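Local coordinates for protein beta-glucoside phosphorylase BglX (Unidentified, PDB 5VQE) that probably cleaves beta-glucosides by phosphorolysis, passing the glucosyl unit to phosphate, with a family 3 glycoside hydrolase fold, at residues A[157-162]-A[476-481]; A[204-209]-A[290-295]; A[242-247]-A[261-266]. One frame throughout, in Å; residues are numbered along the deposited sequence.

Contact 1 (A[157-162]-A[476-481])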
ATOM      1  N   ASN A 157      14.748  -2.679   2.010  1.00 16.48           N
ATOM      2  CA  ASN A 157      13.649  -3.105   1.155  1.00 18.08           C
ATOM      3  C   ASN A 157      12.905  -1.875   0.650  1.00 21.15           C
ATOM      4  O   ASN A 157      12.427  -1.075   1.468  1.00 18.76           O
ATOM      5  CB  ASN A 157      12.704  -4.024   1.919  1.00 15.24           C
ATOM      6  CG  ASN A 157      11.682  -4.677   1.021  1.00 18.28           C
ATOM      7  OD1 ASN A 157      11.115  -4.038   0.138  1.00 17.70           O
ATOM      8  ND2 ASN A 157      11.442  -5.963   1.238  1.00 16.61           N
ATOM      9  N   PRO A 158      12.785  -1.676  -0.665  1.00 18.98           N
ATOM     10  CA  PRO A 158      12.171  -0.452  -1.188  1.00 23.25           C
ATOM     11  C   PRO A 158      10.656  -0.476  -1.288  1.00 22.79           C
ATOM     12  O   PRO A 158      10.063   0.581  -1.536  1.00 25.39           O
ATOM     13  CB  PRO A 158      12.780  -0.358  -2.595  1.00 24.95           C
ATOM     14  CG  PRO A 158      12.889  -1.776  -3.009  1.00 23.85           C
ATOM     15  CD  PRO A 158      13.285  -2.534  -1.757  1.00 23.08           C
ATOM     16  N   ILE A 159      10.020  -1.635  -1.132  1.00 19.00           N
ATOM     17  CA  ILE A 159       8.594  -1.783  -1.396  1.00 18.89           C
ATOM     18  C   ILE A 159       7.796  -2.013  -0.125  1.00 18.30           C
ATOM     19  O   ILE A 159       6.561  -2.113  -0.187  1.00 14.92           O
ATOM     20  CB  ILE A 159       8.340  -2.906  -2.427  1.00 20.73           C
ATOM     21  CG1 ILE A 159       6.970  -2.759  -3.091  1.00 31.07           C
ATOM     22  CG2 ILE A 159       8.483  -4.291  -1.802  1.00 22.15           C
ATOM     23  CD1 ILE A 159       6.851  -1.554  -4.002  1.00 33.25           C
ATOM     24  N   THR A 160       8.459  -2.066   1.033  1.00 15.53           N
ATOM     25  CA  THR A 160       7.782  -2.073   2.322  1.00 15.63           C
ATOM     26  C   THR A 160       7.840  -0.666   2.912  1.00 12.21           C
ATOM     27  O   THR A 160       7.054   0.199   2.517  1.00 15.70           O
ATOM     28  CB  THR A 160       8.418  -3.116   3.241  1.00 17.41           C
ATOM     29  OG1 THR A 160       9.848  -2.994   3.202  1.00 17.26           O
ATOM     30  CG2 THR A 160       8.024  -4.524   2.778  1.00 16.21           C
ATOM     31  N   ASN A 161       8.777  -0.409   3.819  1.00 13.04           N
ATOM     32  CA  ASN A 161       9.127   0.965   4.220  1.00 13.43           C
ATOM     33  C   ASN A 161       7.872   1.645   4.765  1.00 14.36           C
ATOM     34  O   ASN A 161       7.169   1.049   5.598  1.00 14.95           O
ATOM     35  CB  ASN A 161       9.773   1.648   3.021  1.00 13.65           C
ATOM     36  CG  ASN A 161      10.596   2.854   3.411  1.00 20.46           C
ATOM     37  OD1 ASN A 161      10.156   4.004   3.278  1.00 16.68           O
ATOM     38  ND2 ASN A 161      11.805   2.601   3.902  1.00 15.53           N
ATOM     39  N   VAL A 162       7.532   2.855   4.315  1.00 14.46           N
ATOM     40  CA  VAL A 162       6.418   3.586   4.906  1.00 14.84           C
ATOM     41  C   VAL A 162       5.063   2.974   4.596  1.00 12.93           C
ATOM     42  O   VAL A 162       4.066   3.422   5.160  1.00 13.32           O
ATOM     43  CB  VAL A 162       6.401   5.062   4.452  1.00 13.45           C
ATOM     44  CG1 VAL A 162       7.640   5.783   4.949  1.00 18.48           C
ATOM     45  CG2 VAL A 162       6.264   5.184   2.944  1.00 15.25           C
ATOM     46  N   PHE A 476      11.893  10.422  -0.819  1.00 16.25           N
ATOM     47  CA  PHE A 476      12.178   9.237  -1.628  1.00 19.78           C
ATOM     48  C   PHE A 476      11.058   8.233  -1.390  1.00 20.41           C
ATOM     49  O   PHE A 476      11.053   7.506  -0.392  1.00 17.72           O
ATOM     50  CB  PHE A 476      13.564   8.687  -1.312  1.00 20.74           C
ATOM     51  CG  PHE A 476      14.657   9.503  -1.937  1.00 19.82           C
ATOM     52  CD1 PHE A 476      15.231   9.115  -3.136  1.00 20.42           C
ATOM     53  CD2 PHE A 476      15.051  10.704  -1.365  1.00 21.74           C
ATOM     54  CE1 PHE A 476      16.217   9.891  -3.734  1.00 23.04           C
ATOM     55  CE2 PHE A 476      16.034  11.487  -1.963  1.00 18.05           C
ATOM     56  CZ  PHE A 476      16.612  11.077  -3.149  1.00 20.55           C
ATOM     57  N   LYS A 477      10.107   8.218  -2.319  1.00 18.83           N
ATOM     58  CA  LYS A 477       8.839   7.535  -2.138  1.00 25.11           C
ATOM     59  C   LYS A 477       8.906   6.134  -2.722  1.00 29.69           C
ATOM     60  O   LYS A 477       9.697   5.852  -3.629  1.00 27.08           O
ATOM     61  CB  LYS A 477       7.707   8.317  -2.807  1.00 29.32           C
ATOM     62  CG  LYS A 477       7.773   8.327  -4.330  1.00 34.65           C
ATOM     63  N   VAL A 478       8.062   5.254  -2.183  1.00 28.65           N
ATOM     64  CA  VAL A 478       7.913   3.919  -2.739  1.00 38.41           C
ATOM     65  C   VAL A 478       7.224   4.006  -4.093  1.00 40.43           C
ATOM     66  O   VAL A 478       6.294   4.801  -4.293  1.00 36.51           O
ATOM     67  CB  VAL A 478       7.112   3.018  -1.784  1.00 36.21           C
ATOM     68  CG1 VAL A 478       6.878   1.662  -2.432  1.00 35.13           C
ATOM     69  CG2 VAL A 478       7.829   2.860  -0.447  1.00 30.22           C
ATOM     70  N   SER A 479       7.662   3.169  -5.028  1.00 39.40           N
ATOM     71  CA  SER A 479       6.988   3.063  -6.315  1.00 52.02           C
ATOM     72  C   SER A 479       7.408   1.764  -6.987  1.00 55.34           C
ATOM     73  O   SER A 479       8.596   1.423  -6.999  1.00 52.69           O
ATOM     74  CB  SER A 479       7.311   4.266  -7.211  1.00 50.41           C
ATOM     75  OG  SER A 479       6.371   4.371  -8.264  1.00 51.71           O
ATOM     76  N   SER A 480       6.427   1.048  -7.540  1.00 56.53           N
ATOM     77  CA  SER A 480       6.670  -0.211  -8.232  1.00 54.99           C
ATOM     78  C   SER A 480       7.873  -0.112  -9.164  1.00 59.41           C
ATOM     79  O   SER A 480       8.033   0.869  -9.895  1.00 60.83           O
ATOM     80  CB  SER A 480       5.428  -0.604  -9.039  1.00 51.50           C
ATOM     81  OG  SER A 480       4.289  -0.747  -8.207  1.00 52.80           O
ATOM     82  N   ASN A 481       8.718  -1.144  -9.124  1.00 54.25           N
ATOM     83  CA  ASN A 481       9.821  -1.358 -10.063  1.00 57.68           C
ATOM     84  C   ASN A 481      11.028  -0.472  -9.788  1.00 53.91           C
ATOM     85  O   ASN A 481      11.859  -0.266 -10.680  1.00 47.11           O
ATOM     86  CB  ASN A 481       9.369  -1.169 -11.516  1.00 54.32           C
ATOM     87  CG  ASN A 481       8.263  -2.132 -11.911  1.00 50.51           C
ATOM     88  OD1 ASN A 481       8.508  -3.317 -12.138  1.00 48.07           O
ATOM     89  ND2 ASN A 481       7.038  -1.628 -11.994  1.00 54.64           N
TER
HETATM   90  O   HOH W   1       9.759   1.613  -4.321  1.00 30.57           O
HETATM   91  O   HOH W   2       9.714   6.015   1.396  1.00 19.72           O
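Val-478 sets both its methyl groups against the curled backbone of 157-162 and supplies the largest share of the 219 Å² buried here. Both close on the carbonyl oxygen of Pro-158, with Val-478 CG2 to Pro-158 O at 3.4 Å; CG1, anti to the backbone N (chi1 176°), also meets Ile-159 CD1 at 3.6 Å. CG2 further meets Val-162 CG2, more loosely, at 4.4 Å. The Ile-159 and Val-478 side chains cross at about a right angle, and the isoleucine touches the valine through CD1. An Asx turn opens 157-162: Asn-157 OD1 accepts from Ile-159 N at 2.9 Å, nearly straight (163°) and in the carbonyl plane, and the amide nitrogen ND2 is tied to Asp-198 and Asp-201. This loop follows strand 143-144 of the TIM-barrel domain, and 476-481 follows strand 469-475 of the six-stranded mixed sheet, so the contact joins the two domains. An alanine in place of Val-478 is likely to open a gap beside Ile-159 CD1 and the Pro-158 carbonyl. No direct hydrogen bond crosses; water does the polar work. One molecule accepts from Ser-479 N at 2.7 Å and reaches Pro-158 O, and a second donates to Asn-161 OD1 at 2.8 Å and to Phe-476 O at 2.7 Å.

Contact 2 (A[204-209]-A[290-295])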
ATOM      1  N   ASP A 204      12.468  -6.323  -4.545  1.00 23.29           N
ATOM      2  CA  ASP A 204      11.095  -5.981  -4.904  1.00 23.46           C
ATOM      3  C   ASP A 204      10.491  -7.092  -5.755  1.00 23.21           C
ATOM      4  O   ASP A 204      11.019  -7.408  -6.828  1.00 22.68           O
ATOM      5  CB  ASP A 204      11.072  -4.650  -5.667  1.00 26.70           C
ATOM      6  CG  ASP A 204       9.670  -4.224  -6.088  1.00 29.93           C
ATOM      7  OD1 ASP A 204       8.697  -4.959  -5.823  1.00 26.14           O
ATOM      8  OD2 ASP A 204       9.541  -3.142  -6.704  1.00 38.05           O
ATOM      9  N   GLN A 205       9.366  -7.655  -5.295  1.00 19.72           N
ATOM     10  CA  GLN A 205       8.684  -8.717  -6.032  1.00 20.01           C
ATOM     11  C   GLN A 205       8.122  -8.243  -7.366  1.00 23.10           C
ATOM     12  O   GLN A 205       7.741  -9.085  -8.199  1.00 18.78           O
ATOM     13  CB  GLN A 205       7.557  -9.326  -5.189  1.00 20.83           C
ATOM     14  CG  GLN A 205       6.671  -8.309  -4.475  1.00 24.35           C
ATOM     15  CD  GLN A 205       5.246  -8.785  -4.289  1.00 23.49           C
ATOM     16  OE1 GLN A 205       4.816  -9.790  -4.876  1.00 17.25           O
ATOM     17  NE2 GLN A 205       4.498  -8.062  -3.457  1.00 24.31           N
ATOM     18  N   HIS A 206       8.048  -6.926  -7.579  1.00 20.26           N
ATOM     19  CA  HIS A 206       7.743  -6.392  -8.901  1.00 27.87           C
ATOM     20  C   HIS A 206       8.803  -6.792  -9.921  1.00 23.99           C
ATOM     21  O   HIS A 206       8.504  -6.885 -11.117  1.00 25.01           O
ATOM     22  CB  HIS A 206       7.631  -4.863  -8.851  1.00 28.73           C
ATOM     23  CG  HIS A 206       6.466  -4.358  -8.053  1.00 37.45           C
ATOM     24  ND1 HIS A 206       6.460  -4.327  -6.676  1.00 33.76           N
ATOM     25  CD2 HIS A 206       5.281  -3.834  -8.445  1.00 40.84           C
ATOM     26  CE1 HIS A 206       5.308  -3.832  -6.253  1.00 33.11           C
ATOM     27  NE2 HIS A 206       4.572  -3.533  -7.307  1.00 36.62           N
ATOM     28  N   LEU A 207      10.036  -7.038  -9.470  1.00 22.54           N
ATOM     29  CA  LEU A 207      11.182  -7.251 -10.350  1.00 26.46           C
ATOM     30  C   LEU A 207      11.755  -8.660 -10.281  1.00 27.55           C
ATOM     31  O   LEU A 207      12.675  -8.977 -11.045  1.00 24.33           O
ATOM     32  CB  LEU A 207      12.291  -6.248 -10.014  1.00 27.71           C
ATOM     33  CG  LEU A 207      11.933  -4.779 -10.257  1.00 34.66           C
ATOM     34  CD1 LEU A 207      13.027  -3.874  -9.734  1.00 37.34           C
ATOM     35  CD2 LEU A 207      11.689  -4.509 -11.741  1.00 36.85           C
ATOM     36  N   MET A 208      11.242  -9.510  -9.395  1.00 23.31           N
ATOM     37  CA  MET A 208      11.766 -10.857  -9.192  1.00 23.79           C
ATOM     38  C   MET A 208      10.869 -11.525  -8.157  1.00 21.27           C
ATOM     39  O   MET A 208       9.980 -10.884  -7.591  1.00 20.31           O
ATOM     40  CB  MET A 208      13.216 -10.809  -8.726  1.00 26.02           C
ATOM     41  CG  MET A 208      13.421  -9.858  -7.551  1.00 30.68           C
ATOM     42  SD  MET A 208      15.000 -10.100  -6.734  1.00 32.26           S
ATOM     43  CE  MET A 208      14.669 -11.685  -5.967  1.00 35.58           C
ATOM     44  N   SER A 209      11.085 -12.821  -7.925  1.00 19.02           N
ATOM     45  CA  SER A 209      10.415 -13.500  -6.815  1.00 19.88           C
ATOM     46  C   SER A 209      11.287 -13.345  -5.571  1.00 24.84           C
ATOM     47  O   SER A 209      12.268 -14.071  -5.386  1.00 17.19           O
ATOM     48  CB  SER A 209      10.150 -14.965  -7.139  1.00 24.22           C
ATOM     49  OG  SER A 209       9.514 -15.595  -6.037  1.00 22.40           O
ATOM     50  N   THR A 290      -0.638 -10.203 -11.628  1.00 11.79           N
ATOM     51  CA  THR A 290       0.018 -11.329 -12.291  1.00 10.62           C
ATOM     52  C   THR A 290       0.971 -10.919 -13.406  1.00 13.25           C
ATOM     53  O   THR A 290       1.639 -11.794 -13.967  1.00 11.83           O
ATOM     54  CB  THR A 290      -1.010 -12.296 -12.881  1.00 12.82           C
ATOM     55  OG1 THR A 290      -1.617 -11.706 -14.036  1.00 12.60           O
ATOM     56  CG2 THR A 290      -2.088 -12.670 -11.852  1.00 15.48           C
ATOM     57  N   GLN A 291       1.064  -9.641 -13.758  1.00 13.83           N
ATOM     58  CA  GLN A 291       2.019  -9.243 -14.781  1.00 15.47           C
ATOM     59  C   GLN A 291       3.375  -8.906 -14.191  1.00 18.11           C
ATOM     60  O   GLN A 291       4.304  -8.567 -14.931  1.00 18.87           O
ATOM     61  CB  GLN A 291       1.481  -8.060 -15.597  1.00 16.91           C
ATOM     62  CG  GLN A 291       1.741  -6.675 -15.033  1.00 21.70           C
ATOM     63  CD  GLN A 291       0.943  -6.379 -13.783  1.00 22.42           C
ATOM     64  OE1 GLN A 291      -0.098  -6.997 -13.536  1.00 16.92           O
ATOM     65  NE2 GLN A 291       1.421  -5.420 -12.984  1.00 26.46           N
ATOM     66  N   MET A 292       3.523  -9.020 -12.884  1.00 15.45           N
ATOM     67  CA  MET A 292       4.775  -8.657 -12.264  1.00 18.37           C
ATOM     68  C   MET A 292       5.791  -9.778 -12.396  1.00 16.74           C
ATOM     69  O   MET A 292       5.447 -10.960 -12.492  1.00 14.15           O
ATOM     70  CB  MET A 292       4.530  -8.296 -10.818  1.00 19.30           C
ATOM     71  CG  MET A 292       3.767  -7.010 -10.782  1.00 24.37           C
ATOM     72  SD  MET A 292       3.789  -6.289  -9.192  1.00 50.53           S
ATOM     73  CE  MET A 292       2.862  -7.513  -8.373  1.00 12.10           C
ATOM     74  N   VAL A 293       7.060  -9.378 -12.414  1.00 17.10           N
ATOM     75  CA  VAL A 293       8.142 -10.301 -12.725  1.00 15.69           C
ATOM     76  C   VAL A 293       8.146 -11.476 -11.758  1.00 15.65           C
ATOM     77  O   VAL A 293       8.381 -12.623 -12.156  1.00 14.31           O
ATOM     78  CB  VAL A 293       9.485  -9.550 -12.714  1.00 20.70           C
ATOM     79  CG1 VAL A 293      10.624 -10.495 -13.038  1.00 20.14           C
ATOM     80  CG2 VAL A 293       9.452  -8.377 -13.699  1.00 24.88           C
ATOM     81  N   GLY A 294       7.894 -11.213 -10.473  1.00 14.50           N
ATOM     82  CA  GLY A 294       7.870 -12.284  -9.493  1.00 15.06           C
ATOM     83  C   GLY A 294       6.924 -13.407  -9.858  1.00 11.88           C
ATOM     84  O   GLY A 294       7.196 -14.575  -9.564  1.00 14.01           O
ATOM     85  N   TYR A 295       5.809 -13.077 -10.514  1.00 15.30           N
ATOM     86  CA  TYR A 295       4.898 -14.103 -11.005  1.00 13.36           C
ATOM     87  C   TYR A 295       5.384 -14.680 -12.326  1.00 14.55           C
ATOM     88  O   TYR A 295       5.543 -15.898 -12.456  1.00 13.17           O
ATOM     89  CB  TYR A 295       3.493 -13.524 -11.172  1.00 12.99           C
ATOM     90  CG  TYR A 295       2.423 -14.559 -11.425  1.00 11.01           C
ATOM     91  CD1 TYR A 295       1.958 -14.807 -12.709  1.00 13.06           C
ATOM     92  CD2 TYR A 295       1.894 -15.304 -10.378  1.00 13.96           C
ATOM     93  CE1 TYR A 295       0.976 -15.764 -12.949  1.00 12.72           C
ATOM     94  CE2 TYR A 295       0.915 -16.260 -10.599  1.00 13.20           C
ATOM     95  CZ  TYR A 295       0.454 -16.483 -11.890  1.00 13.70           C
ATOM     96  OH  TYR A 295      -0.523 -17.432 -12.110  1.00 13.82           O
TER
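His-206 and Met-292 lie side by side and point the same way, bringing the sulfur obliquely onto the imidazole: Met-292 SD is 3.5 Å from the centroid of the His-206 ring and 36° off its normal. This is a sulfur-aromatic contact, though the modelled approach to CD2 is too close to carry weight. His-206 ND1 also makes a His-carboxylate hydrogen bond to Asp-204 OD1, modelled very short, so its exact length is doubtful. The same oxygen accepts His-206 N at 2.7 Å, closing an Asx turn; the donor stands above the carboxylate plane. With CG1 anti to the backbone N (chi1 -180°), Val-293 spreads its two methyls over consecutive carbonyls, CG2 against His-206 O at 3.1 Å and CG1 against Leu-207 O at 3.2 Å. Two backbone bonds fasten the segments, Val-293 N to His-206 O at 3.2 Å and Gly-294 N to Gln-205 O at 3.1 Å. Gly-294 lies close against the loop, its CA 3.2 Å from Met-208 O. Gln-205 and Met-292 both touch the bound 2-deoxy-2-fluoroglucose, and Gln-205 OE1 is gripped by the backbone N of His-242. Met-292 is the N-cap of helix 293-296, whose first turn thus presses on the loop joining strand 191-195 to strand 210-211, with Met-292 also resting on strand 237-244 and Tyr-295 packing against helix 301-310.

Contact 3 (A[242-247]-A[261-266])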
ATOM      1  N   HIS A 242       4.035 -12.606  -4.692  1.00  9.07           N
ATOM      2  CA  HIS A 242       5.039 -13.347  -5.447  1.00  9.89           C
ATOM      3  C   HIS A 242       6.326 -13.483  -4.646  1.00 12.26           C
ATOM      4  O   HIS A 242       7.429 -13.194  -5.105  1.00 16.73           O
ATOM      5  CB  HIS A 242       5.266 -12.660  -6.784  1.00 11.97           C
ATOM      6  CG  HIS A 242       3.996 -12.221  -7.438  1.00 10.25           C
ATOM      7  ND1 HIS A 242       2.914 -13.060  -7.592  1.00 11.21           N
ATOM      8  CD2 HIS A 242       3.623 -11.023  -7.950  1.00 13.28           C
ATOM      9  CE1 HIS A 242       1.930 -12.399  -8.181  1.00 13.20           C
ATOM     10  NE2 HIS A 242       2.334 -11.161  -8.405  1.00 13.38           N
ATOM     11  N   ILE A 243       6.144 -13.924  -3.405  1.00 10.01           N
ATOM     12  CA  ILE A 243       7.199 -14.038  -2.410  1.00 12.03           C
ATOM     13  C   ILE A 243       7.286 -15.501  -1.999  1.00 11.98           C
ATOM     14  O   ILE A 243       6.262 -16.128  -1.713  1.00 10.85           O
ATOM     15  CB  ILE A 243       6.913 -13.148  -1.184  1.00 13.53           C
ATOM     16  CG1 ILE A 243       6.778 -11.673  -1.590  1.00 14.47           C
ATOM     17  CG2 ILE A 243       7.986 -13.326  -0.136  1.00 13.44           C
ATOM     18  CD1 ILE A 243       6.180 -10.787  -0.517  1.00 15.71           C
ATOM     19  N   ARG A 244       8.499 -16.035  -1.957  1.00 11.30           N
ATOM     20  CA  ARG A 244       8.716 -17.401  -1.491  1.00 13.90           C
ATOM     21  C   ARG A 244       9.015 -17.423   0.003  1.00 14.07           C
ATOM     22  O   ARG A 244       9.551 -16.461   0.563  1.00 15.90           O
ATOM     23  CB  ARG A 244       9.872 -18.054  -2.251  1.00 14.62           C
ATOM     24  CG  ARG A 244       9.494 -18.501  -3.645  1.00 18.24           C
ATOM     25  CD  ARG A 244      10.707 -18.888  -4.464  1.00 23.08           C
ATOM     26  NE  ARG A 244      11.436 -17.721  -4.932  1.00 26.17           N
ATOM     27  CZ  ARG A 244      12.580 -17.777  -5.607  1.00 33.69           C
ATOM     28  NH1 ARG A 244      13.130 -18.953  -5.896  1.00 38.46           N
ATOM     29  NH2 ARG A 244      13.175 -16.659  -5.998  1.00 29.93           N
ATOM     30  N   GLN A 245       8.650 -18.536   0.647  1.00 13.16           N
ATOM     31  CA  GLN A 245       9.069 -18.844   2.018  1.00 14.10           C
ATOM     32  C   GLN A 245       9.558 -20.285   1.979  1.00 12.85           C
ATOM     33  O   GLN A 245       8.818 -21.223   2.310  1.00 13.35           O
ATOM     34  CB  GLN A 245       7.943 -18.651   3.034  1.00 13.45           C
ATOM     35  CG  GLN A 245       8.390 -18.028   4.352  1.00 13.94           C
ATOM     36  CD  GLN A 245       9.587 -18.737   4.989  1.00 16.62           C
ATOM     37  OE1 GLN A 245       9.867 -19.900   4.686  1.00 17.13           O
ATOM     38  NE2 GLN A 245      10.286 -18.038   5.891  1.00 14.24           N
ATOM     39  N   PRO A 246      10.789 -20.502   1.521  1.00 12.92           N
ATOM     40  CA  PRO A 246      11.241 -21.887   1.298  1.00 14.61           C
ATOM     41  C   PRO A 246      11.218 -22.739   2.551  1.00 12.85           C
ATOM     42  O   PRO A 246      10.904 -23.934   2.477  1.00 14.55           O
ATOM     43  CB  PRO A 246      12.663 -21.705   0.747  1.00 15.44           C
ATOM     44  CG  PRO A 246      13.044 -20.300   1.047  1.00 22.38           C
ATOM     45  CD  PRO A 246      11.781 -19.515   1.075  1.00 16.74           C
ATOM     46  N   ASN A 247      11.524 -22.159   3.712  1.00 14.91           N
ATOM     47  CA  ASN A 247      11.642 -22.964   4.926  1.00 15.30           C
ATOM     48  C   ASN A 247      10.277 -23.393   5.439  1.00 15.25           C
ATOM     49  O   ASN A 247      10.119 -24.511   5.943  1.00 16.85           O
ATOM     50  CB  ASN A 247      12.415 -22.184   5.989  1.00 13.61           C
ATOM     51  CG  ASN A 247      13.880 -22.024   5.628  1.00 18.19           C
ATOM     52  OD1 ASN A 247      14.503 -22.955   5.127  1.00 20.00           O
ATOM     53  ND2 ASN A 247      14.432 -20.839   5.857  1.00 17.69           N
ATOM     54  N   ILE A 261       9.866 -25.082  -5.370  1.00 16.47           N
ATOM     55  CA  ILE A 261       9.365 -24.114  -4.397  1.00 15.18           C
ATOM     56  C   ILE A 261       8.845 -22.892  -5.140  1.00 14.59           C
ATOM     57  O   ILE A 261       9.592 -22.218  -5.858  1.00 15.37           O
ATOM     58  CB  ILE A 261      10.449 -23.740  -3.377  1.00 17.01           C
ATOM     59  CG1 ILE A 261      10.844 -24.988  -2.573  1.00 18.00           C
ATOM     60  CG2 ILE A 261       9.945 -22.638  -2.433  1.00 17.94           C
ATOM     61  CD1 ILE A 261      11.922 -24.769  -1.532  1.00 20.90           C
ATOM     62  N   MET A 262       7.567 -22.600  -4.960  1.00 15.34           N
ATOM     63  CA  MET A 262       6.885 -21.537  -5.673  1.00 16.95           C
ATOM     64  C   MET A 262       6.592 -20.364  -4.749  1.00 13.08           C
ATOM     65  O   MET A 262       6.487 -20.526  -3.529  1.00 11.66           O
ATOM     66  CB  MET A 262       5.563 -22.052  -6.264  1.00 16.45           C
ATOM     67  CG  MET A 262       5.713 -22.957  -7.480  1.00 15.73           C
ATOM     68  SD  MET A 262       6.581 -22.161  -8.834  1.00 18.98           S
ATOM     69  CE  MET A 262       7.868 -23.371  -9.106  1.00 19.88           C
ATOM     70  N   PRO A 263       6.438 -19.166  -5.298  1.00 11.72           N
ATOM     71  CA  PRO A 263       5.960 -18.049  -4.487  1.00 12.78           C
ATOM     72  C   PRO A 263       4.527 -18.282  -4.032  1.00 12.06           C
ATOM     73  O   PRO A 263       3.806 -19.127  -4.567  1.00 11.73           O
ATOM     74  CB  PRO A 263       6.060 -16.854  -5.439  1.00 12.82           C
ATOM     75  CG  PRO A 263       5.919 -17.473  -6.808  1.00 16.55           C
ATOM     76  CD  PRO A 263       6.628 -18.784  -6.710  1.00 13.50           C
ATOM     77  N   GLY A 264       4.128 -17.518  -3.018  1.00  9.06           N
ATOM     78  CA  GLY A 264       2.798 -17.606  -2.452  1.00 12.68           C
ATOM     79  C   GLY A 264       1.709 -17.762  -3.487  1.00 11.95           C
ATOM     80  O   GLY A 264       0.837 -18.626  -3.365  1.00 10.95           O
ATOM     81  N   SER A 265       1.758 -16.924  -4.519  1.00 11.06           N
ATOM     82  CA  SER A 265       0.700 -16.875  -5.514  1.00 11.19           C
ATOM     83  C   SER A 265       0.591 -18.147  -6.342  1.00 13.99           C
ATOM     84  O   SER A 265      -0.394 -18.292  -7.072  1.00 12.27           O
ATOM     85  CB  SER A 265       0.917 -15.669  -6.440  1.00 11.07           C
ATOM     86  OG  SER A 265       2.222 -15.656  -7.002  1.00 13.85           O
ATOM     87  N   LEU A 266       1.571 -19.053  -6.251  1.00 11.82           N
ATOM     88  CA  LEU A 266       1.577 -20.302  -6.990  1.00 13.90           C
ATOM     89  C   LEU A 266       1.728 -21.527  -6.099  1.00 13.43           C
ATOM     90  O   LEU A 266       1.796 -22.645  -6.623  1.00 15.73           O
ATOM     91  CB  LEU A 266       2.716 -20.292  -8.023  1.00 13.32           C
ATOM     92  CG  LEU A 266       2.485 -19.417  -9.256  1.00 12.16           C
ATOM     93  CD1 LEU A 266       3.784 -19.121  -9.971  1.00 17.48           C
ATOM     94  CD2 LEU A 266       1.509 -20.091 -10.192  1.00 13.61           C
TER
HETATM   95  O   HOH W   3      12.012 -21.839  -5.682  1.00 32.60           O
HETATM   96  O   HOH W   4       7.655 -20.782  -0.943  1.00 11.14           O
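Arg-244 lays its CG over the face of the Met-262 to Pro-263 peptide, with Arg-244 CG to Pro-263 N at 3.5 Å. The chain bends at chi3 (-76°); guanidinium NH2 bonds to Ser-209 O, and NH1 meets a water in the guanidinium plane at 3.1 Å; that water donates to Ile-261 O. Beyond the arginine, Ile-261 CD1 packs on Pro-246 CB at 3.9 Å. Pro-263 also sets its CB against the backbone of His-242, with Pro-263 CB to His-242 C at 3.5 Å. The two segments run nearly opposite ways, 150° apart, and one direct backbone bond joins them: Gly-264 N to Ile-243 O, at 2.9 Å. A water that accepts from Gln-245 N at 2.9 Å and donates to Met-262 O at 2.8 Å makes a second, indirect link. This is the C-terminal end of strand 237-244 in the barrel domain, where the chain enters helix 246-252 and folds back before helix 268-278. Gln-245 is the N-cap of the first helix, its OE1 accepting from Val-248 N. Ser-265 has OG between the backbone N and the carbonyl carbon (chi1 53°), which brings Ser-265 OG to His-242 ND1 at 2.8 Å, at the ring edge and in its plane. Since NE2 of this buried ring bonds to Ala-289 O, both ring nitrogens have partners, and the imidazole is probably fixed in its rotation.

How the contacts relate
The bound 2-deoxy-2-fluoroglucose lies nearest contact 2, about 3 Å from the side chain of Met-292, whereas Ile-159 of contact 1 and His-242 of contact 3 bring their side chains to about 6 Å. Contact 2 touches both others: the centres of contacts 1 and 2 are 14 Å apart and those of contacts 2 and 3 are 12 Å apart. Asn-481 N probably bonds to Asp-204 OD2 at 3.2 Å, linking the second-domain loop to the residue that holds His-206, and Ile-159 CD1 packs on His-206 CE1 at 3.6 Å. Toward contact 3, Tyr-295 CD2 lies 3.4 Å from Ser-265 OG. Contacts 1 and 3 do not touch each other.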